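Local coordinates for tegumental protein 20.8 kDa (Clonorchis sinensis, PDB 5X2E) that binds calcium through its N-terminal calmodulin-like domain, a pair of EF-hands of which one holds a calcium ion here, at residues I18-L23 with L43-N48. Residues are numbered along the deposited sequence; the frame is centred on the assembly and turned at random.
With CA (calcium ion), chain B.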
loop_
_atom_site.group_PDB
_atom_site.type_symbol
_atom_site.label_atom_id
_atom_site.label_comp_id
_atom_site.label_asym_id
_atom_site.label_seq_id
_atom_site.Cartn_x
_atom_site.Cartn_y
_atom_site.Cartn_z
ATOM N N ILE A 18 2.143 -4.156 3.575
ATOM C CA ILE A 18 3.085 -3.065 3.418
ATOM C C ILE A 18 3.911 -2.980 4.708
ATOM O O ILE A 18 3.397 -2.747 5.819
ATOM C CB ILE A 18 2.363 -1.741 3.110
ATOM C CG1 ILE A 18 1.858 -1.777 1.662
ATOM C CG2 ILE A 18 3.289 -0.552 3.416
ATOM C CD1 ILE A 18 1.038 -0.519 1.283
ATOM N N SER A 19 5.195 -3.232 4.583
ATOM C CA SER A 19 6.082 -3.053 5.704
ATOM C C SER A 19 6.407 -1.574 5.880
ATOM O O SER A 19 6.337 -0.771 4.922
ATOM C CB SER A 19 7.378 -3.868 5.494
ATOM O OG SER A 19 8.183 -3.201 4.537
ATOM N N TYR A 20 6.816 -1.193 7.079
ATOM C CA TYR A 20 7.214 0.180 7.282
ATOM C C TYR A 20 8.428 0.589 6.390
ATOM O O TYR A 20 8.392 1.648 5.761
ATOM C CB TYR A 20 7.459 0.451 8.750
ATOM C CG TYR A 20 6.232 0.404 9.674
ATOM C CD1 TYR A 20 4.935 0.351 9.188
ATOM C CD2 TYR A 20 6.417 0.415 11.053
ATOM C CE1 TYR A 20 3.840 0.350 10.061
ATOM C CE2 TYR A 20 5.352 0.390 11.921
ATOM C CZ TYR A 20 4.055 0.351 11.427
ATOM O OH TYR A 20 3.020 0.360 12.357
ATOM N N PRO A 21 9.440 -0.286 6.197
ATOM C CA PRO A 21 10.490 0.109 5.223
ATOM C C PRO A 21 9.944 0.311 3.792
ATOM O O PRO A 21 10.401 1.246 3.116
ATOM C CB PRO A 21 11.481 -1.069 5.285
ATOM C CG PRO A 21 11.336 -1.541 6.747
ATOM C CD PRO A 21 9.849 -1.448 7.009
ATOM N N GLU A 22 9.006 -0.535 3.340
ATOM C CA GLU A 22 8.416 -0.346 2.017
ATOM C C GLU A 22 7.763 1.024 1.889
ATOM O O GLU A 22 7.957 1.710 0.895
ATOM C CB GLU A 22 7.367 -1.447 1.730
ATOM C CG GLU A 22 7.985 -2.766 1.301
ATOM C CD GLU A 22 6.951 -3.885 1.148
ATOM O OE1 GLU A 22 5.848 -3.817 1.744
ATOM O OE2 GLU A 22 7.208 -4.866 0.417
ATOM N N LEU A 23 6.980 1.400 2.890
ATOM C CA LEU A 23 6.303 2.681 2.904
ATOM C C LEU A 23 7.331 3.815 2.911
ATOM O O LEU A 23 7.230 4.769 2.148
ATOM C CB LEU A 23 5.391 2.742 4.137
ATOM C CG LEU A 23 4.732 4.087 4.420
ATOM C CD1 LEU A 23 3.773 4.509 3.276
ATOM C CD2 LEU A 23 4.011 3.992 5.751
ATOM N N LEU A 43 -3.850 5.975 9.674
ATOM C CA LEU A 43 -5.052 5.598 8.935
ATOM C C LEU A 43 -5.185 4.072 8.736
ATOM O O LEU A 43 -6.288 3.529 8.848
ATOM C CB LEU A 43 -5.087 6.306 7.563
ATOM C CG LEU A 43 -5.231 7.842 7.546
ATOM C CD1 LEU A 43 -4.999 8.433 6.156
ATOM C CD2 LEU A 43 -6.588 8.291 8.057
ATOM N N PHE A 44 -4.065 3.381 8.492
ATOM C CA PHE A 44 -4.085 1.989 8.000
ATOM C C PHE A 44 -3.467 0.972 8.943
ATOM O O PHE A 44 -3.529 -0.233 8.689
ATOM C CB PHE A 44 -3.380 1.918 6.654
ATOM C CG PHE A 44 -3.954 2.846 5.645
ATOM C CD1 PHE A 44 -5.315 2.861 5.372
ATOM C CD2 PHE A 44 -3.110 3.699 4.935
ATOM C CE1 PHE A 44 -5.842 3.741 4.425
ATOM C CE2 PHE A 44 -3.620 4.565 3.996
ATOM C CZ PHE A 44 -4.989 4.590 3.740
ATOM N N ASP A 45 -2.870 1.459 10.027
ATOM C CA ASP A 45 -2.410 0.565 11.107
ATOM C C ASP A 45 -2.829 1.170 12.439
ATOM O O ASP A 45 -1.984 1.405 13.298
ATOM C CB ASP A 45 -0.878 0.354 11.064
ATOM C CG ASP A 45 -0.411 -0.737 12.019
ATOM O OD1 ASP A 45 -1.236 -1.609 12.414
ATOM O OD2 ASP A 45 0.795 -0.736 12.381
ATOM N N PRO A 46 -4.143 1.428 12.620
ATOM C CA PRO A 46 -4.554 2.175 13.806
ATOM C C PRO A 46 -4.266 1.447 15.106
ATOM O O PRO A 46 -4.050 2.126 16.116
ATOM C CB PRO A 46 -6.071 2.346 13.600
ATOM C CG PRO A 46 -6.447 1.196 12.697
ATOM C CD PRO A 46 -5.297 1.079 11.764
ATOM N N ASP A 47 -4.284 0.116 15.081
ATOM C CA ASP A 47 -3.981 -0.688 16.267
ATOM C C ASP A 47 -2.478 -0.918 16.475
ATOM O O ASP A 47 -2.079 -1.644 17.385
ATOM C CB ASP A 47 -4.700 -2.032 16.186
ATOM C CG ASP A 47 -6.202 -1.887 16.278
ATOM O OD1 ASP A 47 -6.920 -2.524 15.481
ATOM O OD2 ASP A 47 -6.668 -1.126 17.141
ATOM N N ASN A 48 -1.648 -0.321 15.618
ATOM C CA ASN A 48 -0.204 -0.346 15.820
ATOM C C ASN A 48 0.347 -1.780 15.829
ATOM O O ASN A 48 1.069 -2.200 16.733
ATOM C CB ASN A 48 0.146 0.389 17.118
ATOM C CG ASN A 48 1.593 0.798 17.184
ATOM O OD1 ASN A 48 2.317 0.737 16.190
ATOM N ND2 ASN A 48 2.020 1.249 18.352
HETATM CA CA CA B . 5.234 -6.194 1.280
HETATM O O HOH W 1 3.207 2.062 14.394
HETATM O O HOH W 2 6.558 -6.723 3.141
#
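Tyr20 sets CG anti to its own carbonyl carbon (chi1 -67°), and Asp45 sets CG anti to the backbone N (chi1 -171°); these torsions bring the phenol hydroxyl to one carboxylate oxygen across a pair of EF-hands, the side chains crossing at about a right angle. Tyr20 opens helix 20-29, whose first turn carries Glu22, the last ligand of the calcium loop of the first hand. Asp45 is the first residue beyond helix 35-44, at the start of the loop of the second hand. Tyr20 OH donates to Asp45 OD2 over 2.5 Å, a very short bond. The carboxylate oxygen lies at the ring edge, near the ring plane, while the ring and carboxylate planes are 55° apart. Asp45 OD2 also accepts from Gly50 N, and OD1 bonds Thr49 OG1, so loop groups hold the carboxylate in place for the phenol. A type I turn runs from Asp45 to Asn48, whose OD1 stays 3.9 Å from Tyr20 OH. A water donates to Tyr20 OH (2.7 Å); its bridge to Asn48 OD1 is doubtful, being only 2.4 Å long. Lys41 adds a cation-pi contact to the Tyr20 ring. Next to Tyr20, Ser19 and Glu22 form a capping box: Glu22 N donates to Ser19 OG, and Ser19 N donates to Glu22 OE1. Asp11, Asp13, Thr15 and the carbonyl of Val17 share the calcium ion with Glu22, whose OE1 and OE2 each lie 2.5 Å from the metal.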